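Local structure of retinol dehydratase (Spodoptera frugiperda, 1FMJ) at residues A[64-69]-A[81-86]; A[261-264]-A[269-272]. The protein binds retinol and adenosine 3',5'-diphosphate and, as a sulfotransferase relative with a helical lid, probably dehydrates retinol through a sulfated intermediate. All blocks are in the same frame, centred on the assembly; numbering follows the deposited sequence.

Contact 1: A[64-69]-A[81-86]; sequences TDVFVA and ELVWLI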
loop_
_atom_site.group_PDB
_atom_site.type_symbol
_atom_site.label_atom_id
_atom_site.label_comp_id
_atom_site.label_asym_id
_atom_site.label_seq_id
_atom_site.Cartn_x
_atom_site.Cartn_y
_atom_site.Cartn_z
ATOM N N THR A 64 9.114 -8.588 18.312
ATOM C CA THR A 64 9.878 -8.922 17.106
ATOM C C THR A 64 9.114 -8.599 15.827
ATOM O O THR A 64 9.607 -8.843 14.731
ATOM C CB THR A 64 10.288 -10.414 17.054
ATOM O OG1 THR A 64 9.118 -11.234 17.144
ATOM C CG2 THR A 64 11.244 -10.752 18.181
ATOM N N ASP A 65 7.911 -8.052 15.962
ATOM C CA ASP A 65 7.119 -7.689 14.787
ATOM C C ASP A 65 7.774 -6.524 14.051
ATOM O O ASP A 65 8.315 -5.614 14.678
ATOM C CB ASP A 65 5.706 -7.238 15.184
ATOM C CG ASP A 65 4.840 -8.367 15.681
ATOM O OD1 ASP A 65 5.274 -9.527 15.600
ATOM O OD2 ASP A 65 3.712 -8.090 16.149
ATOM N N VAL A 66 7.719 -6.549 12.724
ATOM C CA VAL A 66 8.257 -5.452 11.936
ATOM C C VAL A 66 7.210 -5.095 10.895
ATOM O O VAL A 66 6.759 -5.956 10.142
ATOM C CB VAL A 66 9.569 -5.822 11.226
ATOM C CG1 VAL A 66 10.055 -4.632 10.397
ATOM C CG2 VAL A 66 10.621 -6.210 12.250
ATOM N N PHE A 67 6.818 -3.828 10.861
ATOM C CA PHE A 67 5.797 -3.371 9.919
ATOM C C PHE A 67 6.342 -2.481 8.827
ATOM O O PHE A 67 7.223 -1.659 9.061
ATOM C CB PHE A 67 4.713 -2.548 10.627
ATOM C CG PHE A 67 3.724 -3.352 11.413
ATOM C CD1 PHE A 67 4.121 -4.107 12.506
ATOM C CD2 PHE A 67 2.370 -3.292 11.094
ATOM C CE1 PHE A 67 3.185 -4.787 13.272
ATOM C CE2 PHE A 67 1.426 -3.968 11.857
ATOM C CZ PHE A 67 1.838 -4.719 12.951
ATOM N N VAL A 68 5.801 -2.647 7.630
ATOM C CA VAL A 68 6.146 -1.787 6.516
ATOM C C VAL A 68 4.782 -1.198 6.173
ATOM O O VAL A 68 3.861 -1.919 5.758
ATOM C CB VAL A 68 6.720 -2.571 5.332
ATOM C CG1 VAL A 68 7.008 -1.620 4.183
ATOM C CG2 VAL A 68 8.004 -3.273 5.761
ATOM N N ALA A 69 4.648 0.105 6.386
ATOM C CA ALA A 69 3.391 0.794 6.157
ATOM C C ALA A 69 3.574 1.943 5.189
ATOM O O ALA A 69 4.689 2.422 4.980
ATOM C CB ALA A 69 2.834 1.308 7.488
ATOM N N GLU A 81 11.351 -5.776 0.691
ATOM C CA GLU A 81 12.473 -6.614 0.292
ATOM C C GLU A 81 13.719 -6.260 1.076
ATOM O O GLU A 81 14.405 -7.148 1.593
ATOM C CB GLU A 81 12.738 -6.472 -1.206
ATOM C CG GLU A 81 13.816 -7.416 -1.740
ATOM C CD GLU A 81 13.377 -8.874 -1.803
ATOM O OE1 GLU A 81 14.166 -9.702 -2.304
ATOM O OE2 GLU A 81 12.252 -9.197 -1.364
ATOM N N LEU A 82 14.015 -4.963 1.162
ATOM C CA LEU A 82 15.182 -4.503 1.903
ATOM C C LEU A 82 15.094 -4.978 3.348
ATOM O O LEU A 82 16.024 -5.593 3.873
ATOM C CB LEU A 82 15.263 -2.974 1.886
ATOM C CG LEU A 82 15.559 -2.305 0.548
ATOM C CD1 LEU A 82 15.485 -0.782 0.705
ATOM C CD2 LEU A 82 16.929 -2.735 0.063
ATOM N N VAL A 83 13.960 -4.683 3.981
ATOM C CA VAL A 83 13.717 -5.053 5.370
ATOM C C VAL A 83 13.806 -6.558 5.619
ATOM O O VAL A 83 14.306 -6.988 6.655
ATOM C CB VAL A 83 12.320 -4.552 5.835
ATOM C CG1 VAL A 83 11.958 -5.156 7.186
ATOM C CG2 VAL A 83 12.312 -3.032 5.929
ATOM N N TRP A 84 13.323 -7.368 4.683
ATOM C CA TRP A 84 13.364 -8.806 4.890
ATOM C C TRP A 84 14.779 -9.331 4.792
ATOM O O TRP A 84 15.206 -10.126 5.619
ATOM C CB TRP A 84 12.488 -9.542 3.872
ATOM C CG TRP A 84 12.074 -10.914 4.337
ATOM C CD1 TRP A 84 10.982 -11.229 5.100
ATOM C CD2 TRP A 84 12.760 -12.148 4.093
ATOM N NE1 TRP A 84 10.947 -12.581 5.343
ATOM C CE2 TRP A 84 12.023 -13.171 4.736
ATOM C CE3 TRP A 84 13.925 -12.491 3.393
ATOM C CZ2 TRP A 84 12.412 -14.517 4.697
ATOM C CZ3 TRP A 84 14.313 -13.833 3.356
ATOM C CH2 TRP A 84 13.555 -14.826 4.005
ATOM N N LEU A 85 15.506 -8.894 3.776
ATOM C CA LEU A 85 16.877 -9.354 3.595
ATOM C C LEU A 85 17.766 -8.941 4.757
ATOM O O LEU A 85 18.587 -9.730 5.226
ATOM C CB LEU A 85 17.447 -8.817 2.277
ATOM C CG LEU A 85 16.897 -9.536 1.042
ATOM C CD1 LEU A 85 17.269 -8.797 -0.241
ATOM C CD2 LEU A 85 17.440 -10.964 1.032
ATOM N N ILE A 86 17.589 -7.707 5.224
ATOM C CA ILE A 86 18.383 -7.185 6.328
ATOM C C ILE A 86 18.106 -7.915 7.642
ATOM O O ILE A 86 19.021 -8.155 8.425
ATOM C CB ILE A 86 18.135 -5.674 6.510
ATOM C CG1 ILE A 86 18.590 -4.936 5.245
ATOM C CG2 ILE A 86 18.882 -5.164 7.745
ATOM C CD1 ILE A 86 18.415 -3.428 5.289
#
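Val83 on helix 76-87 meets two valines of strand 66-70, Val66 and Val68, giving each one of its methyl groups. From the helix backbone the bond to CB points at the strand, and the CB branches there. CG1, anti to the backbone N of Val83 (chi1 169°), runs on toward Val66 and ends, tip to tip, 3.8 Å from that residue's CG1. CG2, the other branch, reaches across toward Val68 and stops 4.3 Å from its CG2, a looser touch. The fork of Val83 is thereby shared between two residues two places apart on the strand, whose side chains both project from the face that the helix covers. Phe67, between them, projects from the other face of the sheet. Strand 66-70 and helix 76-87 form the first beta-alpha unit of the parallel sheet; their link is the P-loop-like segment that in sulfotransferases generally binds the 5'-phosphosulfate end of the nucleotide. The strand has backbone hydrogen bonds to Val161 on one flank and Val181 on the other. The backbones stay well apart, with Val68 CA 8.3 Å from Val83 CA, and the gap is spanned by side chains. CG1 of Val66 is itself anti to its backbone N (chi1 179°), which directs this methyl rather than CG2 to the helix residue. All three valines are buried, and the contact between them is wholly apolar. Val83 also packs on Phe160 and Tyr103, while Val68 touches Thr76, Thr79 and Gln80 nearer the start of the same helix.

Contact 2: A[261-264]-A[269-272]; sequences RIAD and KLSE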
loop_
_atom_site.group_PDB
_atom_site.type_symbol
_atom_site.label_atom_id
_atom_site.label_comp_id
_atom_site.label_asym_id
_atom_site.label_seq_id
_atom_site.Cartn_x
_atom_site.Cartn_y
_atom_site.Cartn_z
ATOM N N ARG A 261 20.363 3.637 6.543
ATOM C CA ARG A 261 19.424 4.144 7.522
ATOM C C ARG A 261 18.537 3.003 8.018
ATOM O O ARG A 261 18.300 2.868 9.215
ATOM C CB ARG A 261 18.560 5.257 6.922
ATOM C CG ARG A 261 19.316 6.533 6.585
ATOM C CD ARG A 261 18.350 7.647 6.212
ATOM N NE ARG A 261 17.567 8.091 7.360
ATOM C CZ ARG A 261 16.567 8.965 7.289
ATOM N NH1 ARG A 261 16.223 9.489 6.121
ATOM N NH2 ARG A 261 15.917 9.321 8.387
ATOM N N ILE A 262 18.055 2.173 7.097
ATOM C CA ILE A 262 17.195 1.061 7.480
ATOM C C ILE A 262 17.945 0.020 8.318
ATOM O O ILE A 262 17.370 -0.587 9.224
ATOM C CB ILE A 262 16.575 0.383 6.238
ATOM C CG1 ILE A 262 15.659 1.377 5.516
ATOM C CG2 ILE A 262 15.786 -0.862 6.657
ATOM C CD1 ILE A 262 15.194 0.907 4.159
ATOM N N ALA A 263 19.230 -0.179 8.028
ATOM C CA ALA A 263 20.023 -1.143 8.783
ATOM C C ALA A 263 20.187 -0.673 10.226
ATOM O O ALA A 263 19.946 -1.432 11.158
ATOM C CB ALA A 263 21.392 -1.336 8.127
ATOM N N ASP A 264 20.587 0.584 10.406
ATOM C CA ASP A 264 20.768 1.132 11.748
ATOM C C ASP A 264 19.471 1.036 12.534
ATOM O O ASP A 264 19.459 0.591 13.681
ATOM C CB ASP A 264 21.206 2.597 11.688
ATOM C CG ASP A 264 22.503 2.789 10.946
ATOM O OD1 ASP A 264 23.413 1.950 11.115
ATOM O OD2 ASP A 264 22.618 3.785 10.203
ATOM N N LYS A 269 24.155 -4.305 11.283
ATOM C CA LYS A 269 25.296 -3.685 10.624
ATOM C C LYS A 269 25.601 -4.366 9.297
ATOM O O LYS A 269 25.565 -5.593 9.186
ATOM C CB LYS A 269 26.532 -3.711 11.533
ATOM C CG LYS A 269 26.511 -2.647 12.632
ATOM C CD LYS A 269 26.481 -1.234 12.040
ATOM C CE LYS A 269 26.322 -0.166 13.126
ATOM N NZ LYS A 269 26.335 1.219 12.566
ATOM N N LEU A 270 25.899 -3.549 8.292
ATOM C CA LEU A 270 26.199 -4.040 6.953
ATOM C C LEU A 270 27.522 -3.471 6.464
ATOM O O LEU A 270 27.857 -2.330 6.761
ATOM C CB LEU A 270 25.100 -3.614 5.981
ATOM C CG LEU A 270 23.650 -3.933 6.336
ATOM C CD1 LEU A 270 22.727 -3.285 5.314
ATOM C CD2 LEU A 270 23.450 -5.437 6.369
ATOM N N SER A 271 28.268 -4.265 5.708
ATOM C CA SER A 271 29.530 -3.792 5.165
ATOM C C SER A 271 29.173 -3.037 3.893
ATOM O O SER A 271 28.064 -3.180 3.370
ATOM C CB SER A 271 30.451 -4.961 4.829
ATOM O OG SER A 271 30.024 -5.618 3.654
ATOM N N GLU A 272 30.100 -2.232 3.393
ATOM C CA GLU A 272 29.837 -1.472 2.183
ATOM C C GLU A 272 29.531 -2.407 1.017
ATOM O O GLU A 272 28.770 -2.060 0.113
ATOM C CB GLU A 272 31.030 -0.579 1.848
ATOM C CG GLU A 272 30.823 0.294 0.626
ATOM C CD GLU A 272 31.962 1.270 0.416
ATOM O OE1 GLU A 272 33.127 0.818 0.372
ATOM O OE2 GLU A 272 31.694 2.486 0.292
#
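A bend at chi2 (-61°) followed by two extended torsions turns the chain of Lys269 back toward helix 255-265, although its bond to CB points away from that helix. Asp264 has its CG beside the backbone N and anti to the carbonyl carbon, which brings the carboxylate out to meet the amine. The two side chains cross obliquely, and OD1 of Asp264 lies 3.3 Å from NZ of Lys269, in a salt bridge whose hydrogen bond is weak. The approach is one-sided: NZ of Lys269 stands 5.1 Å from OD2 of Asp264, so a single carboxylate oxygen is engaged. Seen from the acceptor, the CG-OD1-NZ angle is about 147°; at the nitrogen, CE-NZ-OD1 is about 111°, close to tetrahedral. Both residues are exposed, so solvent probably screens the charge attraction. The pair spans a tight connection between two helices, in which the chain leaves helix 255-265 and within a few residues enters helix 272-281. Ser271 stands at the N-cap of the second helix, its OG weakly accepting a hydrogen bond from Glu273 N while its own N donates to Gln274 OE1. On the more buried side of the connection, Ala263 offers its CB to Leu270. From Ala263 CB, Leu270 CD1 is 3.7 Å away and Leu270 CG 3.9 Å, whereas Leu270 CD2 is turned off to 4.9 Å from Ala263 CB. Leucine thus lays one branch and its fork against the alanine; the same side chain rests on Ile275 and Leu278 of the helix that follows.

In the fold
Contact 1 precedes contact 2 in the chain, and their centres are 13 Å apart. Helices 76-87 and 255-265 lie side by side against the parallel sheet, on strands 66-70 and 243-247 respectively. Ile262 fills the seam: while Ala263 and Asp264, next along the helix, meet 269-272, its CG2 lies 4.2 Å from Val83 CG2 and 3.9 Å from Ile86 CD1, and its CD1 lies 3.9 Å from Leu82 CD1. Contact 1 flanks the P-loop-like link; the side chain of Val68 is about 8 Å from bound adenosine 3',5'-diphosphate and about 10 Å from retinol. Contact 2 is peripheral, its centre about 25 Å from that of the chain, against about 14 Å for contact 1.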